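Local coordinates for glycoside hydrolase family 81 (Clostridium thermocellum, PDB 6FOP), which probably hydrolyses beta-1,3-glucans such as laminarin, as a family 81 glycoside hydrolase of the Clostridium thermocellum cellulosome, at residues Ile67-Pro72 and Val170-Phe175; Asn87-Gly92 and Ile145-Thr150. All coordinates share one frame; numbering follows the deposited sequence. Where two conformers were deposited one is given.

Contact 1. Residues Ile67-Pro72 and Val170-Phe175; sequences IEVGKP and VNYGLF
K71 and V170 have the nearest CA atoms, 7.1 Å apart; the strands belong to different sheets, and side chains of 170-175 reach the side chains and backbone of 67-72. Y172 does most of the bridging. Its CG lies anti to the carbonyl carbon (chi1 -69°), and the ring reaches across to the end of strand 66-70. There V69 slides past it in the opposite direction. V69 CG1 meets Y172 CE1 obliquely at 4.1 Å. The phenol oxygen goes further and comes to rest against the backbone: Y172 OH is 3.3 Å from G70 C. K71 N is also near, 3.2 Å from Y172 OH, but the angle is too poor for a hydrogen bond. Both groups turn to D88 instead. D88 OD2 is hydrogen-bonded to Y172 OH and to K71 N, so one carboxylate oxygen satisfies a polar atom from each segment. The Y172 ring also packs edge-to-face with F89. Next to it, K71 CB touches V170 CG1 at 3.9 Å. From there the K71 chain leads away, extended as far as CE and bent at its last torsion, and its NZ is hydrogen-bonded to S282 O. V205 of strand 200-206 touches both K71 and V170. The contact is face-to-face packing of two antiparallel sheets, one holding strand 66-70 and the other strand 170-175, as in the beta-sandwich domain at the N-terminal side of family 81 enzymes.

Contact 2. Residues Asn87-Gly92 and Ile145-Thr150; sequences NDFTVG and IDFSGT. With MG (magnesium ion), chain B.
T90 and D146 face each other as a hydrogen-bonded pair of antiparallel strands. T90 N donates to D146 O at 2.8 Å. D146 N returns a bond to T90 O at 2.9 Å. Beyond the strand end, S148 N donates to D88 O at 3.0 Å. F89 with F147 and V91 with I145 are the neighbouring non-hydrogen-bonded pairs. Their side chains share one face of the sheet. F89 CG sits between the backbone N and the carbonyl carbon (chi1 55°), which lays the ring beside F147 and I145. The two phenyl planes are oblique, at 48°. I145 CG2 packs on F89 CD1 at 3.5 Å. F89 CB makes a CH-pi contact over the face of the F147 ring, 4.0 Å from its centroid. This is the central part of an antiparallel sheet, and strand 66-70 lines the other side of strand 89-93. There D88 and F89 both face V69, a classic beta bulge. On the opposite face, D146 OD1 binds a magnesium ion at 2.3 Å. F147 O binds the same ion at 2.4 Å, so the strand end supplies both a carboxylate and a carbonyl. Two waters and G188 also belong to this site; one of the waters donates to G149 O. S148 centres an inverse gamma turn as the chain leaves the strand. K86 and N168 hold OD1 of D88, the residue whose O accepts the S148 N bond.

How the contacts relate
From the N terminus, the chain reaches strand 66-70, the first half of contact 1, after several earlier strands. It then runs through 87-92, which opens contact 2. Several strands of the second sheet follow, up to 133-139, before 145-150 returns to the first sheet and closes the inner loop. Strand 170-175 closes the outer one. Contact 2 is therefore nested inside contact 1, and their centres lie about 8 Å apart. Contact 2 joins neighbouring strands within one sheet; contact 1 ties that sheet to the opposing one. Strand 66-70 of contact 1 and strand 89-93 of contact 2 are neighbours in the first sheet, probably hydrogen-bonded through V69 N and F89 O, 2.8 Å apart.

Contact 1. Residues Ile67-Pro72 and Val170-Phe175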
loop_
_atom_site.group_PDB
_atom_site.type_symbol
_atom_site.label_atom_id
_atom_site.label_comp_id
_atom_site.label_asym_id
_atom_site.label_seq_id
_atom_site.Cartn_x
_atom_site.Cartn_y
_atom_site.Cartn_z
ATOM N N ILE A 67 24.639 8.932 10.033
ATOM C CA ILE A 67 23.208 8.613 10.037
ATOM C C ILE A 67 22.493 9.363 11.153
ATOM O O ILE A 67 22.710 9.085 12.352
ATOM C CB ILE A 67 22.946 7.091 10.217
ATOM C CG1 ILE A 67 23.791 6.222 9.269
ATOM C CG2 ILE A 67 21.460 6.821 9.995
ATOM C CD1 ILE A 67 25.080 5.685 9.856
ATOM N N GLU A 68 21.638 10.322 10.785
ATOM C CA GLU A 68 20.799 10.981 11.776
ATOM C C GLU A 68 19.784 9.976 12.283
ATOM O O GLU A 68 19.225 9.225 11.484
ATOM C CB GLU A 68 20.033 12.178 11.216
ATOM C CG GLU A 68 20.916 13.275 10.657
ATOM C CD GLU A 68 20.166 14.551 10.349
ATOM O OE1 GLU A 68 18.933 14.510 10.182
ATOM O OE2 GLU A 68 20.829 15.614 10.229
ATOM N N VAL A 69 19.518 10.022 13.571
ATOM C CA VAL A 69 18.532 9.213 14.268
ATOM C C VAL A 69 17.610 10.136 15.041
ATOM O O VAL A 69 18.082 11.063 15.734
ATOM C CB VAL A 69 19.189 8.230 15.249
ATOM C CG1 VAL A 69 18.139 7.433 16.017
ATOM C CG2 VAL A 69 20.169 7.304 14.546
ATOM N N GLY A 70 16.302 9.892 14.972
ATOM C CA GLY A 70 15.377 10.662 15.792
ATOM C C GLY A 70 14.058 9.967 16.039
ATOM O O GLY A 70 13.709 8.991 15.357
ATOM N N LYS A 71 13.306 10.529 16.981
ATOM C CA LYS A 71 11.931 10.166 17.208
ATOM C C LYS A 71 11.134 11.430 16.977
ATOM O O LYS A 71 11.323 12.407 17.687
ATOM C CB LYS A 71 11.639 9.625 18.610
ATOM C CG LYS A 71 10.201 9.071 18.682
ATOM C CD LYS A 71 9.871 8.416 19.985
ATOM C CE LYS A 71 8.440 7.946 20.002
ATOM N NZ LYS A 71 7.491 9.061 20.175
ATOM N N PRO A 72 10.208 11.437 16.000
ATOM C CA PRO A 72 9.484 12.688 15.716
ATOM C C PRO A 72 8.704 13.264 16.879
ATOM O O PRO A 72 8.106 12.517 17.665
ATOM C CB PRO A 72 8.537 12.285 14.574
ATOM C CG PRO A 72 9.279 11.176 13.883
ATOM C CD PRO A 72 9.935 10.406 14.988
ATOM N N VAL A 170 13.582 12.725 24.514
ATOM C CA VAL A 170 13.474 11.355 24.027
ATOM C C VAL A 170 14.556 10.520 24.714
ATOM O O VAL A 170 15.737 10.908 24.723
ATOM C CB VAL A 170 13.670 11.289 22.492
ATOM C CG1 VAL A 170 13.513 9.863 21.981
ATOM C CG2 VAL A 170 12.673 12.199 21.781
ATOM N N ASN A 171 14.140 9.413 25.325
ATOM C CA ASN A 171 15.044 8.492 25.960
ATOM C C ASN A 171 15.588 7.476 24.981
ATOM O O ASN A 171 14.833 6.915 24.186
ATOM C CB ASN A 171 14.330 7.787 27.119
ATOM C CG ASN A 171 13.859 8.756 28.168
ATOM O OD1 ASN A 171 14.675 9.382 28.837
ATOM N ND2 ASN A 171 12.553 8.936 28.276
ATOM N N TYR A 172 16.913 7.276 25.002
ATOM C CA TYR A 172 17.579 6.273 24.194
ATOM C C TYR A 172 18.515 5.421 25.023
ATOM O O TYR A 172 19.098 5.878 26.004
ATOM C CB TYR A 172 18.422 6.908 23.094
ATOM C CG TYR A 172 17.669 7.591 21.994
ATOM C CD1 TYR A 172 17.260 6.882 20.885
ATOM C CD2 TYR A 172 17.403 8.958 22.055
ATOM C CE1 TYR A 172 16.625 7.522 19.841
ATOM C CE2 TYR A 172 16.736 9.611 21.029
ATOM C CZ TYR A 172 16.350 8.880 19.922
ATOM O OH TYR A 172 15.679 9.509 18.895
ATOM N N GLY A 173 18.692 4.186 24.558
ATOM C CA GLY A 173 19.765 3.321 25.006
ATOM C C GLY A 173 20.835 3.286 23.938
ATOM O O GLY A 173 20.519 3.195 22.749
ATOM N N LEU A 174 22.103 3.344 24.376
ATOM C CA LEU A 174 23.272 3.183 23.500
ATOM C C LEU A 174 23.975 1.929 23.955
ATOM O O LEU A 174 24.403 1.853 25.111
ATOM C CB LEU A 174 24.195 4.385 23.581
ATOM C CG LEU A 174 23.594 5.769 23.430
ATOM C CD1 LEU A 174 24.671 6.814 23.625
ATOM C CD2 LEU A 174 22.913 5.938 22.073
ATOM N N PHE A 175 24.033 0.930 23.076
ATOM C CA PHE A 175 24.460 -0.430 23.462
ATOM C C PHE A 175 25.729 -0.833 22.761
ATOM O O PHE A 175 25.750 -1.052 21.542
ATOM C CB PHE A 175 23.351 -1.442 23.145
ATOM C CG PHE A 175 22.033 -1.071 23.763
ATOM C CD1 PHE A 175 21.806 -1.246 25.126
ATOM C CD2 PHE A 175 20.987 -0.560 22.980
ATOM C CE1 PHE A 175 20.583 -0.891 25.698
ATOM C CE2 PHE A 175 19.766 -0.194 23.553
ATOM C CZ PHE A 175 19.547 -0.385 24.908
#

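Contact 2. Residues Asn87-Gly92 and Ile145-Thr150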
loop_
_atom_site.group_PDB
_atom_site.type_symbol
_atom_site.label_atom_id
_atom_site.label_comp_id
_atom_site.label_asym_id
_atom_site.label_seq_id
_atom_site.Cartn_x
_atom_site.Cartn_y
_atom_site.Cartn_z
ATOM N N ASN A 87 16.869 15.378 13.856
ATOM C CA ASN A 87 18.130 14.810 14.353
ATOM C C ASN A 87 18.204 14.886 15.867
ATOM O O ASN A 87 18.410 15.978 16.428
ATOM C CB ASN A 87 19.276 15.590 13.703
ATOM C CG ASN A 87 20.653 15.113 14.105
ATOM O OD1 ASN A 87 20.947 13.939 14.109
ATOM N ND2 ASN A 87 21.526 16.068 14.400
ATOM N N ASP A 88 18.023 13.756 16.552
ATOM C CA ASP A 88 18.312 13.714 17.988
ATOM C C ASP A 88 19.803 13.449 18.162
ATOM O O ASP A 88 20.452 14.082 19.009
ATOM C CB ASP A 88 17.446 12.657 18.700
ATOM C CG ASP A 88 15.971 13.041 18.777
ATOM O OD1 ASP A 88 15.644 14.256 18.813
ATOM O OD2 ASP A 88 15.111 12.098 18.796
ATOM N N PHE A 89 20.365 12.527 17.391
ATOM C CA PHE A 89 21.826 12.370 17.334
ATOM C C PHE A 89 22.212 11.793 15.993
ATOM O O PHE A 89 21.419 11.057 15.351
ATOM C CB PHE A 89 22.385 11.505 18.477
ATOM C CG PHE A 89 21.766 10.160 18.572
ATOM C CD1 PHE A 89 22.321 9.083 17.867
ATOM C CD2 PHE A 89 20.686 9.932 19.397
ATOM C CE1 PHE A 89 21.774 7.815 17.971
ATOM C CE2 PHE A 89 20.121 8.678 19.496
ATOM C CZ PHE A 89 20.686 7.607 18.803
ATOM N N THR A 90 23.436 12.089 15.561
ATOM C CA THR A 90 23.977 11.513 14.357
ATOM C C THR A 90 25.008 10.443 14.739
ATOM O O THR A 90 25.922 10.698 15.544
ATOM C CB THR A 90 24.595 12.611 13.454
ATOM O OG1 THR A 90 23.542 13.466 12.967
ATOM C CG2 THR A 90 25.311 12.032 12.306
ATOM N N VAL A 91 24.851 9.252 14.175
ATOM C CA VAL A 91 25.811 8.173 14.325
ATOM C C VAL A 91 26.860 8.394 13.259
ATOM O O VAL A 91 26.628 8.141 12.085
ATOM C CB VAL A 91 25.146 6.795 14.167
ATOM C CG1 VAL A 91 26.168 5.668 14.231
ATOM C CG2 VAL A 91 24.082 6.583 15.234
ATOM N N GLY A 92 28.025 8.883 13.713
ATOM C CA GLY A 92 29.174 9.143 12.862
ATOM C C GLY A 92 30.326 8.208 13.218
ATOM O O GLY A 92 30.151 7.214 13.939
ATOM N N ILE A 145 29.079 9.477 18.394
ATOM C CA ILE A 145 27.666 9.837 18.521
ATOM C C ILE A 145 27.556 11.330 18.787
ATOM O O ILE A 145 27.809 11.816 19.911
ATOM C CB ILE A 145 26.951 9.008 19.612
ATOM C CG1 ILE A 145 27.323 7.512 19.489
ATOM C CG2 ILE A 145 25.439 9.239 19.546
ATOM C CD1 ILE A 145 27.023 6.850 18.164
ATOM N N ASP A 146 27.210 12.062 17.729
ATOM C CA ASP A 146 27.151 13.516 17.735
ATOM C C ASP A 146 25.726 13.958 18.029
ATOM O O ASP A 146 24.848 13.935 17.148
ATOM C CB ASP A 146 27.633 14.028 16.373
ATOM C CG ASP A 146 27.630 15.531 16.251
ATOM O OD1 ASP A 146 27.310 16.233 17.221
ATOM O OD2 ASP A 146 27.939 16.009 15.132
ATOM N N PHE A 147 25.473 14.300 19.285
ATOM C CA PHE A 147 24.124 14.687 19.740
ATOM C C PHE A 147 23.756 16.096 19.295
ATOM O O PHE A 147 24.635 16.950 19.072
ATOM C CB PHE A 147 24.018 14.586 21.272
ATOM C CG PHE A 147 23.967 13.178 21.780
ATOM C CD1 PHE A 147 25.134 12.471 22.006
ATOM C CD2 PHE A 147 22.736 12.544 21.983
ATOM C CE1 PHE A 147 25.085 11.146 22.453
ATOM C CE2 PHE A 147 22.674 11.233 22.427
ATOM C CZ PHE A 147 23.850 10.527 22.640
ATOM N N SER A 148 22.454 16.323 19.138
ATOM C CA SER A 148 21.916 17.665 18.933
ATOM C C SER A 148 21.815 18.365 20.289
ATOM O O SER A 148 20.743 18.416 20.911
ATOM C CB SER A 148 20.566 17.596 18.235
ATOM O OG SER A 148 20.032 18.886 18.109
ATOM N N GLY A 149 22.930 18.920 20.728
ATOM C CA GLY A 149 23.087 19.409 22.108
ATOM C C GLY A 149 23.796 18.368 22.970
ATOM O O GLY A 149 24.502 17.507 22.472
ATOM N N THR A 150 23.626 18.461 24.275
ATOM C CA THR A 150 24.355 17.623 25.236
ATOM C C THR A 150 23.286 16.729 25.817
ATOM O O THR A 150 22.315 17.238 26.309
ATOM C CB THR A 150 24.969 18.503 26.371
ATOM O OG1 THR A 150 25.889 19.413 25.779
ATOM C CG2 THR A 150 25.704 17.664 27.373
HETATM MG MG MG B . 26.936 17.422 19.129
HETATM O O HOH W 1 17.211 18.351 16.529
HETATM O O HOH W 2 25.194 16.345 13.080
HETATM O O HOH W 3 26.262 19.105 20.538
HETATM O O HOH W 4 29.235 17.708 19.391
#